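Local atomic coordinates of lytic polysaccharide monooxygenase (Neurospora crassa, PDB entry 4QI8), a protein that probably cleaves the glycosidic bonds of cellulose by oxidation at a copper centre, using a reducing partner and dioxygen or hydrogen peroxide. Residues Q38-P49 / N90-W99; L145-F156 / Y185-I196. All blocks are in the same frame, centred on the assembly; numbering follows the deposited sequence. Where two conformers were deposited one is given.

Contact 1 of 2, residues Q38-P49 / N90-W99; sequences QQIRCFQSTHSP and NSWTGEGAVW
R41 of the short helix 39-42 and H47 of the loop behind it dock on the loop that leads into strand 99-104 of the AA9 beta-sandwich. The same helix is tied to strand 155-166 by the C42-C160 disulfide. R41 CG stands opposite the backbone N (chi1 -179°), which lays the aliphatic part of the side chain against the W99 indole. R41 CG comes to 3.8 Å from W99 CZ2. A bend at chi3 (49°) then turns the guanidinium to Q38. NH1 and NH2 both donate to Q38 OE1, NH1 at 2.9 Å, and both approach from the same face of the amide. R41 NH1 also bonds F181 O. Together these bonds fix the rotation of the group. E95 CG packs over one guanidinium face, 3.8 Å from R41 NH1. E95 OE1 lies well out of the guanidinium plane, 4.2 Å from R41 NH1, so the attraction is probably of charge alone. A water accepts from R41 NE (2.8 Å) and donates to T93 O. W99 NE1 bonds G94 O on a lone pair at 2.9 Å, and a beta carbon on G94 would run into W99 CZ2. Further along, T93 CG2 makes a CH-pi contact over one face of the H47 ring. P49 CB packs on N90 CB. H47 NE2 donates to N90 O at 2.8 Å; the oxygen lies in the ring plane, but the bond is bent to 139°.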
loop_
_atom_site.group_PDB
_atom_site.type_symbol
_atom_site.label_atom_id
_atom_site.label_comp_id
_atom_site.label_asym_id
_atom_site.label_seq_id
_atom_site.Cartn_x
_atom_site.Cartn_y
_atom_site.Cartn_z
ATOM N N GLN A 38 10.224 1.311 -10.948
ATOM C CA GLN A 38 8.795 1.390 -11.224
ATOM C C GLN A 38 8.010 0.376 -10.391
ATOM O O GLN A 38 6.834 0.583 -10.101
ATOM C CB GLN A 38 8.504 1.173 -12.713
ATOM C CG GLN A 38 9.095 2.251 -13.600
ATOM C CD GLN A 38 8.468 3.593 -13.326
ATOM O OE1 GLN A 38 7.256 3.760 -13.474
ATOM N NE2 GLN A 38 9.278 4.557 -12.901
ATOM N N GLN A 39 8.643 -0.739 -10.037
ATOM C CA GLN A 39 7.975 -1.740 -9.214
ATOM C C GLN A 39 7.578 -1.247 -7.821
ATOM O O GLN A 39 6.712 -1.846 -7.200
ATOM C CB GLN A 39 8.826 -3.010 -9.101
ATOM C CG GLN A 39 8.923 -3.793 -10.395
ATOM C CD GLN A 39 9.780 -5.034 -10.245
ATOM O OE1 GLN A 39 10.808 -5.013 -9.567
ATOM N NE2 GLN A 39 9.346 -6.124 -10.844
ATOM N N ILE A 40 8.164 -0.150 -7.343
ATOM C CA ILE A 40 7.797 0.363 -6.014
ATOM C C ILE A 40 6.355 0.860 -6.013
ATOM O O ILE A 40 5.735 1.023 -4.961
ATOM C CB ILE A 40 8.797 1.435 -5.506
ATOM C CG1 ILE A 40 8.790 1.564 -3.972
ATOM C CG2 ILE A 40 8.511 2.774 -6.160
ATOM C CD1 ILE A 40 9.357 0.344 -3.249
ATOM N N ARG A 41 5.818 1.147 -7.205
ATOM C CA ARG A 41 4.476 1.711 -7.253
ATOM C C ARG A 41 3.405 0.622 -7.094
ATOM O O ARG A 41 2.749 0.548 -6.073
ATOM C CB ARG A 41 4.295 2.525 -8.562
ATOM C CG ARG A 41 2.931 3.167 -8.687
ATOM C CD ARG A 41 2.765 4.023 -9.951
ATOM N NE ARG A 41 3.199 3.316 -11.154
ATOM C CZ ARG A 41 4.325 3.505 -11.853
ATOM N NH1 ARG A 41 5.249 4.430 -11.548
ATOM N NH2 ARG A 41 4.532 2.749 -12.936
ATOM N N CYS A 42 3.288 -0.246 -8.093
ATOM C CA CYS A 42 2.297 -1.329 -8.105
ATOM C C CYS A 42 2.926 -2.694 -8.424
ATOM O O CYS A 42 2.215 -3.619 -8.810
ATOM C CB CYS A 42 1.128 -1.036 -9.074
ATOM S SG CYS A 42 0.163 0.393 -8.562
ATOM N N PHE A 43 4.233 -2.803 -8.241
ATOM C CA PHE A 43 4.967 -4.048 -8.490
ATOM C C PHE A 43 4.777 -4.545 -9.929
ATOM O O PHE A 43 4.662 -5.750 -10.167
ATOM C CB PHE A 43 4.597 -5.149 -7.458
ATOM C CG PHE A 43 5.755 -6.062 -7.048
ATOM C CD1 PHE A 43 6.850 -6.289 -7.879
ATOM C CD2 PHE A 43 5.726 -6.699 -5.810
ATOM C CE1 PHE A 43 7.889 -7.111 -7.478
ATOM C CE2 PHE A 43 6.764 -7.520 -5.413
ATOM C CZ PHE A 43 7.849 -7.714 -6.237
ATOM N N GLN A 44 4.784 -3.620 -10.889
ATOM C CA GLN A 44 4.700 -4.000 -12.296
ATOM C C GLN A 44 5.722 -3.239 -13.117
ATOM O O GLN A 44 5.587 -2.040 -13.344
ATOM C CB GLN A 44 3.316 -3.730 -12.874
ATOM C CG GLN A 44 2.201 -4.565 -12.281
ATOM C CD GLN A 44 0.910 -4.399 -13.064
ATOM O OE1 GLN A 44 0.600 -3.300 -13.542
ATOM N NE2 GLN A 44 0.154 -5.488 -13.215
ATOM N N SER A 45 6.733 -3.937 -13.619
ATOM C CA SER A 45 7.638 -3.300 -14.566
ATOM C C SER A 45 6.937 -3.012 -15.895
ATOM O O SER A 45 7.263 -2.041 -16.572
ATOM C CB SER A 45 8.864 -4.159 -14.828
ATOM O OG SER A 45 9.580 -4.401 -13.642
ATOM N N THR A 46 6.017 -3.894 -16.278
ATOM C CA THR A 46 5.154 -3.699 -17.442
ATOM C C THR A 46 3.740 -3.566 -16.892
ATOM O O THR A 46 3.221 -4.507 -16.306
ATOM C CB THR A 46 5.225 -4.905 -18.440
ATOM O OG1 THR A 46 6.563 -5.065 -18.927
ATOM C CG2 THR A 46 4.282 -4.716 -19.624
ATOM N N HIS A 47 3.114 -2.408 -17.085
ATOM C CA HIS A 47 1.750 -2.193 -16.623
ATOM C C HIS A 47 0.808 -3.216 -17.226
ATOM O O HIS A 47 0.861 -3.467 -18.431
ATOM C CB HIS A 47 1.292 -0.791 -17.024
ATOM C CG HIS A 47 -0.192 -0.600 -16.978
ATOM N ND1 HIS A 47 -0.875 -0.360 -15.806
ATOM C CD2 HIS A 47 -1.120 -0.617 -17.963
ATOM C CE1 HIS A 47 -2.162 -0.240 -16.074
ATOM N NE2 HIS A 47 -2.337 -0.388 -17.374
ATOM N N SER A 48 -0.047 -3.798 -16.395
ATOM C CA SER A 48 -1.131 -4.675 -16.847
ATOM C C SER A 48 -2.356 -4.388 -15.981
ATOM O O SER A 48 -2.260 -4.472 -14.757
ATOM C CB SER A 48 -0.759 -6.160 -16.687
ATOM O OG SER A 48 0.195 -6.604 -17.641
ATOM N N PRO A 49 -3.515 -4.082 -16.585
ATOM C CA PRO A 49 -4.703 -3.815 -15.771
ATOM C C PRO A 49 -5.194 -5.044 -15.016
ATOM O O PRO A 49 -4.931 -6.182 -15.408
ATOM C CB PRO A 49 -5.747 -3.402 -16.811
ATOM C CG PRO A 49 -5.297 -4.018 -18.068
ATOM C CD PRO A 49 -3.807 -3.982 -18.023
ATOM N N ASN A 90 -8.219 1.237 -16.359
ATOM C CA ASN A 90 -7.426 0.111 -16.852
ATOM C C ASN A 90 -6.115 0.567 -17.459
ATOM O O ASN A 90 -5.131 -0.161 -17.432
ATOM C CB ASN A 90 -8.183 -0.685 -17.913
ATOM C CG ASN A 90 -9.272 -1.566 -17.342
ATOM O OD1 ASN A 90 -9.292 -1.874 -16.154
ATOM N ND2 ASN A 90 -10.186 -1.987 -18.209
ATOM N N SER A 91 -6.102 1.775 -18.004
ATOM C CA SER A 91 -4.936 2.283 -18.715
ATOM C C SER A 91 -4.045 3.173 -17.834
ATOM O O SER A 91 -2.929 3.508 -18.217
ATOM C CB SER A 91 -5.385 3.055 -19.966
ATOM O OG SER A 91 -6.146 2.234 -20.853
ATOM N N TRP A 92 -4.533 3.549 -16.657
ATOM C CA TRP A 92 -3.853 4.571 -15.857
ATOM C C TRP A 92 -2.823 3.960 -14.911
ATOM O O TRP A 92 -3.158 3.139 -14.064
ATOM C CB TRP A 92 -4.881 5.369 -15.068
ATOM C CG TRP A 92 -4.373 6.658 -14.504
ATOM C CD1 TRP A 92 -4.002 7.771 -15.199
ATOM C CD2 TRP A 92 -4.207 6.982 -13.120
ATOM N NE1 TRP A 92 -3.616 8.769 -14.335
ATOM C CE2 TRP A 92 -3.731 8.310 -13.052
ATOM C CE3 TRP A 92 -4.425 6.287 -11.931
ATOM C CZ2 TRP A 92 -3.478 8.948 -11.841
ATOM C CZ3 TRP A 92 -4.173 6.923 -10.733
ATOM C CH2 TRP A 92 -3.717 8.242 -10.694
ATOM N N THR A 93 -1.563 4.357 -15.045
ATOM C CA THR A 93 -0.502 3.755 -14.234
ATOM C C THR A 93 -0.320 4.421 -12.863
ATOM O O THR A 93 0.232 3.816 -11.948
ATOM C CB THR A 93 0.836 3.782 -14.974
ATOM O OG1 THR A 93 1.228 5.139 -15.177
ATOM C CG2 THR A 93 0.715 3.091 -16.319
ATOM N N GLY A 94 -0.776 5.659 -12.718
ATOM C CA GLY A 94 -0.623 6.370 -11.462
ATOM C C GLY A 94 0.720 7.050 -11.342
ATOM O O GLY A 94 1.338 7.045 -10.284
ATOM N N GLU A 95 1.173 7.657 -12.430
ATOM C CA GLU A 95 2.418 8.425 -12.378
ATOM C C GLU A 95 2.192 9.854 -11.891
ATOM O O GLU A 95 1.066 10.354 -11.882
ATOM C CB GLU A 95 3.154 8.342 -13.707
ATOM C CG GLU A 95 3.614 6.893 -13.911
ATOM C CD GLU A 95 4.396 6.627 -15.180
ATOM O OE1 GLU A 95 5.646 6.653 -15.125
ATOM O OE2 GLU A 95 3.765 6.339 -16.219
ATOM N N GLY A 96 3.262 10.482 -11.429
ATOM C CA GLY A 96 3.159 11.814 -10.870
ATOM C C GLY A 96 2.756 11.816 -9.406
ATOM O O GLY A 96 2.614 10.760 -8.777
ATOM N N ALA A 97 2.574 13.014 -8.863
ATOM C CA ALA A 97 2.336 13.184 -7.439
ATOM C C ALA A 97 0.846 13.068 -7.168
ATOM O O ALA A 97 0.150 14.063 -6.987
ATOM C CB ALA A 97 2.870 14.530 -6.974
ATOM N N VAL A 98 0.367 11.829 -7.155
ATOM C CA VAL A 98 -1.054 11.531 -7.103
ATOM C C VAL A 98 -1.461 10.650 -5.925
ATOM O O VAL A 98 -2.648 10.469 -5.677
ATOM C CB VAL A 98 -1.529 10.869 -8.427
ATOM C CG1 VAL A 98 -1.355 11.830 -9.585
ATOM C CG2 VAL A 98 -0.796 9.551 -8.708
ATOM N N TRP A 99 -0.492 10.092 -5.210
ATOM C CA TRP A 99 -0.778 9.118 -4.162
ATOM C C TRP A 99 -0.856 9.797 -2.802
ATOM O O TRP A 99 0.078 10.500 -2.418
ATOM C CB TRP A 99 0.323 8.058 -4.124
ATOM C CG TRP A 99 0.416 7.236 -5.373
ATOM C CD1 TRP A 99 1.208 7.478 -6.453
ATOM C CD2 TRP A 99 -0.317 6.045 -5.670
ATOM N NE1 TRP A 99 1.022 6.506 -7.409
ATOM C CE2 TRP A 99 0.080 5.618 -6.953
ATOM C CE3 TRP A 99 -1.279 5.304 -4.978
ATOM C CZ2 TRP A 99 -0.452 4.472 -7.554
ATOM C CZ3 TRP A 99 -1.810 4.176 -5.581
ATOM C CH2 TRP A 99 -1.383 3.762 -6.846
HETATM O O HOH W 1 8.163 7.220 -12.877
HETATM O O HOH W 2 1.090 1.431 -11.418
#

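Contact 2 of 2, residues L145-F156 / Y185-I196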
loop_
_atom_site.group_PDB
_atom_site.type_symbol
_atom_site.label_atom_id
_atom_site.label_comp_id
_atom_site.label_asym_id
_atom_site.label_seq_id
_atom_site.Cartn_x
_atom_site.Cartn_y
_atom_site.Cartn_z
ATOM N N LEU A 145 11.246 -5.254 7.724
ATOM C CA LEU A 145 12.394 -4.507 8.241
ATOM C C LEU A 145 13.423 -5.339 9.011
ATOM O O LEU A 145 14.331 -4.792 9.623
ATOM C CB LEU A 145 11.904 -3.371 9.147
ATOM C CG LEU A 145 11.072 -2.299 8.448
ATOM C CD1 LEU A 145 10.545 -1.330 9.477
ATOM C CD2 LEU A 145 11.873 -1.565 7.387
ATOM N N HIS A 146 13.272 -6.657 9.004
ATOM C CA HIS A 146 14.119 -7.512 9.829
ATOM C C HIS A 146 15.620 -7.381 9.557
ATOM O O HIS A 146 16.404 -7.607 10.480
ATOM C CB HIS A 146 13.678 -8.976 9.737
ATOM C CG HIS A 146 13.435 -9.450 8.347
ATOM N ND1 HIS A 146 12.418 -8.948 7.563
ATOM C CD2 HIS A 146 14.076 -10.374 7.599
ATOM C CE1 HIS A 146 12.450 -9.549 6.386
ATOM N NE2 HIS A 146 13.448 -10.415 6.382
ATOM N N VAL A 147 16.021 -7.061 8.319
ATOM C CA VAL A 147 17.434 -6.904 7.979
ATOM C C VAL A 147 17.734 -5.520 7.392
ATOM O O VAL A 147 18.755 -5.316 6.728
ATOM C CB VAL A 147 17.929 -8.035 7.032
ATOM C CG1 VAL A 147 17.887 -9.380 7.762
ATOM C CG2 VAL A 147 17.109 -8.111 5.740
ATOM N N ALA A 148 16.890 -4.547 7.718
ATOM C CA ALA A 148 16.889 -3.252 7.046
ATOM C C ALA A 148 17.968 -2.265 7.490
ATOM O O ALA A 148 17.956 -1.124 7.061
ATOM C CB ALA A 148 15.523 -2.623 7.187
ATOM N N GLN A 149 18.921 -2.701 8.302
ATOM C CA GLN A 149 19.975 -1.790 8.733
ATOM C C GLN A 149 20.967 -1.463 7.616
ATOM O O GLN A 149 21.768 -0.541 7.754
ATOM C CB GLN A 149 20.742 -2.370 9.914
ATOM C CG GLN A 149 21.625 -3.509 9.533
ATOM C CD GLN A 149 22.281 -4.109 10.716
ATOM O OE1 GLN A 149 22.400 -3.469 11.757
ATOM N NE2 GLN A 149 22.709 -5.348 10.583
ATOM N N SER A 150 20.916 -2.228 6.526
ATOM C CA SER A 150 21.754 -1.990 5.359
ATOM C C SER A 150 20.949 -1.346 4.248
ATOM O O SER A 150 19.780 -1.653 4.067
ATOM C CB SER A 150 22.345 -3.307 4.862
ATOM O OG SER A 150 23.224 -3.857 5.822
ATOM N N SER A 151 21.583 -0.467 3.483
ATOM C CA SER A 151 20.902 0.150 2.359
ATOM C C SER A 151 20.449 -0.909 1.366
ATOM O O SER A 151 21.207 -1.834 1.023
ATOM C CB SER A 151 21.817 1.146 1.659
ATOM O OG SER A 151 21.113 1.857 0.656
ATOM N N GLY A 152 19.213 -0.762 0.902
ATOM C CA GLY A 152 18.645 -1.674 -0.067
ATOM C C GLY A 152 18.198 -3.004 0.509
ATOM O O GLY A 152 17.918 -3.919 -0.262
ATOM N N ALA A 153 18.071 -3.095 1.838
ATOM C CA ALA A 153 17.714 -4.353 2.494
ATOM C C ALA A 153 16.269 -4.434 2.989
ATOM O O ALA A 153 15.804 -5.518 3.321
ATOM C CB ALA A 153 18.679 -4.668 3.622
ATOM N N ALA A 154 15.561 -3.307 3.060
ATOM C CA ALA A 154 14.134 -3.328 3.369
ATOM C C ALA A 154 13.399 -4.066 2.256
ATOM O O ALA A 154 13.718 -3.919 1.083
ATOM C CB ALA A 154 13.613 -1.910 3.520
ATOM N N GLN A 155 12.392 -4.840 2.637
ATOM C CA GLN A 155 11.672 -5.707 1.703
ATOM C C GLN A 155 10.240 -5.213 1.532
ATOM O O GLN A 155 9.417 -5.333 2.441
ATOM C CB GLN A 155 11.664 -7.148 2.230
ATOM C CG GLN A 155 13.064 -7.716 2.362
ATOM C CD GLN A 155 13.111 -9.139 2.875
ATOM O OE1 GLN A 155 12.081 -9.754 3.198
ATOM N NE2 GLN A 155 14.323 -9.669 2.974
ATOM N N PHE A 156 9.932 -4.669 0.360
ATOM C CA PHE A 156 8.596 -4.140 0.087
ATOM C C PHE A 156 7.746 -5.178 -0.653
ATOM O O PHE A 156 8.124 -5.660 -1.727
ATOM C CB PHE A 156 8.670 -2.861 -0.757
ATOM C CG PHE A 156 9.365 -1.705 -0.084
ATOM C CD1 PHE A 156 10.749 -1.608 -0.067
ATOM C CD2 PHE A 156 8.622 -0.687 0.486
ATOM C CE1 PHE A 156 11.370 -0.528 0.532
ATOM C CE2 PHE A 156 9.242 0.394 1.077
ATOM C CZ PHE A 156 10.619 0.468 1.100
ATOM N N TYR A 185 10.007 7.709 -1.558
ATOM C CA TYR A 185 10.933 7.048 -0.658
ATOM C C TYR A 185 12.370 7.166 -1.144
ATOM O O TYR A 185 12.642 7.155 -2.356
ATOM C CB TYR A 185 10.596 5.561 -0.525
ATOM C CG TYR A 185 9.227 5.222 0.020
ATOM C CD1 TYR A 185 8.443 6.157 0.673
ATOM C CD2 TYR A 185 8.724 3.935 -0.109
ATOM C CE1 TYR A 185 7.208 5.830 1.169
ATOM C CE2 TYR A 185 7.468 3.602 0.390
ATOM C CZ TYR A 185 6.718 4.559 1.038
ATOM O OH TYR A 185 5.469 4.278 1.539
ATOM N N LYS A 186 13.270 7.245 -0.173
ATOM C CA LYS A 186 14.704 7.170 -0.404
ATOM C C LYS A 186 15.263 6.047 0.451
ATOM O O LYS A 186 14.749 5.761 1.532
ATOM C CB LYS A 186 15.392 8.493 -0.064
ATOM C CG LYS A 186 15.013 9.630 -1.022
ATOM C CD LYS A 186 15.799 10.900 -0.779
ATOM C CE LYS A 186 15.269 11.676 0.406
ATOM N NZ LYS A 186 13.932 12.269 0.119
ATOM N N ALA A 187 16.328 5.422 -0.019
ATOM C CA ALA A 187 16.935 4.298 0.682
ATOM C C ALA A 187 17.469 4.688 2.058
ATOM O O ALA A 187 17.655 3.830 2.907
ATOM C CB ALA A 187 18.037 3.697 -0.169
ATOM N N SER A 188 17.715 5.978 2.274
ATOM C CA SER A 188 18.225 6.484 3.543
ATOM C C SER A 188 17.130 6.919 4.513
ATOM O O SER A 188 17.428 7.374 5.611
ATOM C CB SER A 188 19.140 7.679 3.283
ATOM O OG SER A 188 18.425 8.663 2.559
ATOM N N ASP A 189 15.868 6.830 4.115
ATOM C CA ASP A 189 14.807 7.295 4.997
ATOM C C ASP A 189 14.857 6.520 6.319
ATOM O O ASP A 189 15.141 5.328 6.339
ATOM C CB ASP A 189 13.422 7.110 4.376
ATOM C CG ASP A 189 13.132 8.075 3.230
ATOM O OD1 ASP A 189 13.829 9.102 3.089
ATOM O OD2 ASP A 189 12.179 7.797 2.472
ATOM N N PRO A 190 14.583 7.195 7.440
ATOM C CA PRO A 190 14.817 6.585 8.754
ATOM C C PRO A 190 13.880 5.442 9.120
ATOM O O PRO A 190 14.166 4.732 10.082
ATOM C CB PRO A 190 14.650 7.766 9.726
ATOM C CG PRO A 190 13.824 8.736 8.997
ATOM C CD PRO A 190 14.256 8.625 7.565
ATOM N N GLY A 191 12.787 5.264 8.386
ATOM C CA GLY A 191 11.924 4.112 8.563
ATOM C C GLY A 191 12.168 3.000 7.550
ATOM O O GLY A 191 11.446 2.002 7.549
ATOM N N ILE A 192 13.181 3.183 6.700
ATOM C CA ILE A 192 13.576 2.212 5.674
ATOM C C ILE A 192 14.982 1.669 5.975
ATOM O O ILE A 192 15.199 0.453 5.940
ATOM C CB ILE A 192 13.483 2.845 4.266
ATOM C CG1 ILE A 192 12.022 3.142 3.941
ATOM C CG2 ILE A 192 14.091 1.929 3.211
ATOM C CD1 ILE A 192 11.796 3.900 2.649
ATOM N N LEU A 193 15.919 2.582 6.251
ATOM C CA LEU A 193 17.260 2.241 6.717
ATOM C C LEU A 193 17.213 2.297 8.233
ATOM O O LEU A 193 17.277 3.375 8.825
ATOM C CB LEU A 193 18.286 3.241 6.183
ATOM C CG LEU A 193 19.743 2.892 6.474
ATOM C CD1 LEU A 193 20.153 1.715 5.611
ATOM C CD2 LEU A 193 20.674 4.081 6.252
ATOM N N ILE A 194 17.096 1.136 8.863
ATOM C CA ILE A 194 16.817 1.078 10.278
ATOM C C ILE A 194 17.195 -0.279 10.833
ATOM O O ILE A 194 16.935 -1.310 10.210
ATOM C CB ILE A 194 15.297 1.380 10.550
ATOM C CG1 ILE A 194 14.983 1.324 12.047
ATOM C CG2 ILE A 194 14.393 0.446 9.762
ATOM C CD1 ILE A 194 13.573 1.787 12.382
ATOM N N ASN A 195 17.819 -0.252 12.007
ATOM C CA ASN A 195 18.036 -1.454 12.792
ATOM C C ASN A 195 16.930 -1.566 13.834
ATOM O O ASN A 195 16.925 -0.819 14.820
ATOM C CB ASN A 195 19.400 -1.392 13.471
ATOM C CG ASN A 195 19.593 -2.491 14.479
ATOM O OD1 ASN A 195 18.906 -3.520 14.453
ATOM N ND2 ASN A 195 20.534 -2.277 15.395
ATOM N N ILE A 196 15.994 -2.492 13.612
ATOM C CA ILE A 196 14.859 -2.647 14.533
ATOM C C ILE A 196 15.180 -3.599 15.662
ATOM O O ILE A 196 14.355 -3.819 16.533
ATOM C CB ILE A 196 13.541 -3.088 13.824
ATOM C CG1 ILE A 196 13.686 -4.478 13.213
ATOM C CG2 ILE A 196 13.132 -2.060 12.788
ATOM C CD1 ILE A 196 12.371 -5.079 12.777
HETATM O O HOH W 3 16.400 -3.831 11.087
HETATM O O HOH W 4 17.051 -0.715 4.176
HETATM O O HOH W 5 17.556 1.172 2.235
#
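A148 O takes one hydrogen bond and one CH...O contact from adjacent residues of 185-196. I194 N donates to A148 O at 3.0 Å, nearly straight at 161° but from above the carbonyl plane. L193 CA makes the CH...O contact at 3.5 Å from A148 O. Water carries more of the backbone pairing: one molecule accepts from I196 N and donates to both L145 O and I194 O. Another accepts from G152 N and donates to A187 O. The side-chain packing is largely apolar. L145 CD2 meets I194 CG2 at 4.0 Å, while L145 CB faces I196 CD1. I192 CG2 lies opposite the backbone N and CG1 opposite the carbonyl carbon (chi1 -66°). CG2 thus reaches A154 CB at 3.9 Å, and the extended CG1-CD1 arm brings CD1 to the edge of the F156 ring, near CZ. F156 CE2 also lies 3.7 Å from Y185 CE2, rim to rim, with the ring planes 27° apart. An alanine at F156 is likely to open a gap beside I192 CD1 and take away the ring that meets Y185 CE2. Y185 OH bonds E141 and Y79. H146 stacks on the copper ligand H72, and Q155 OE1 bonds the OH of Y157, another residue of the copper site. H146 and Q155 probably take part in O2 binding, consistent with the second shell of an AA9 copper site, and 185-196 packs against the segment that carries them.

How the contacts relate
Contact 1 closes along the chain before contact 2 opens, and their centres lie 22 Å apart. Both involve strand 155-166 of the mixed sheet. Contact 1 reaches it through the disulfide from C42 to C160, and contact 2 includes its first two residues. They touch directly where I40 CD1 of 38-49 packs 3.8 Å from F156 CG of 145-156. Contact 1 joins a helix and its loop to the approach of strand 99-104, away from the annotated sites. Contact 2 pairs two loops and lies near the copper, with the H146 side chain about 6 Å from the ion. One strand therefore runs from the copper-site surroundings to the C42-C160 disulfide of contact 1.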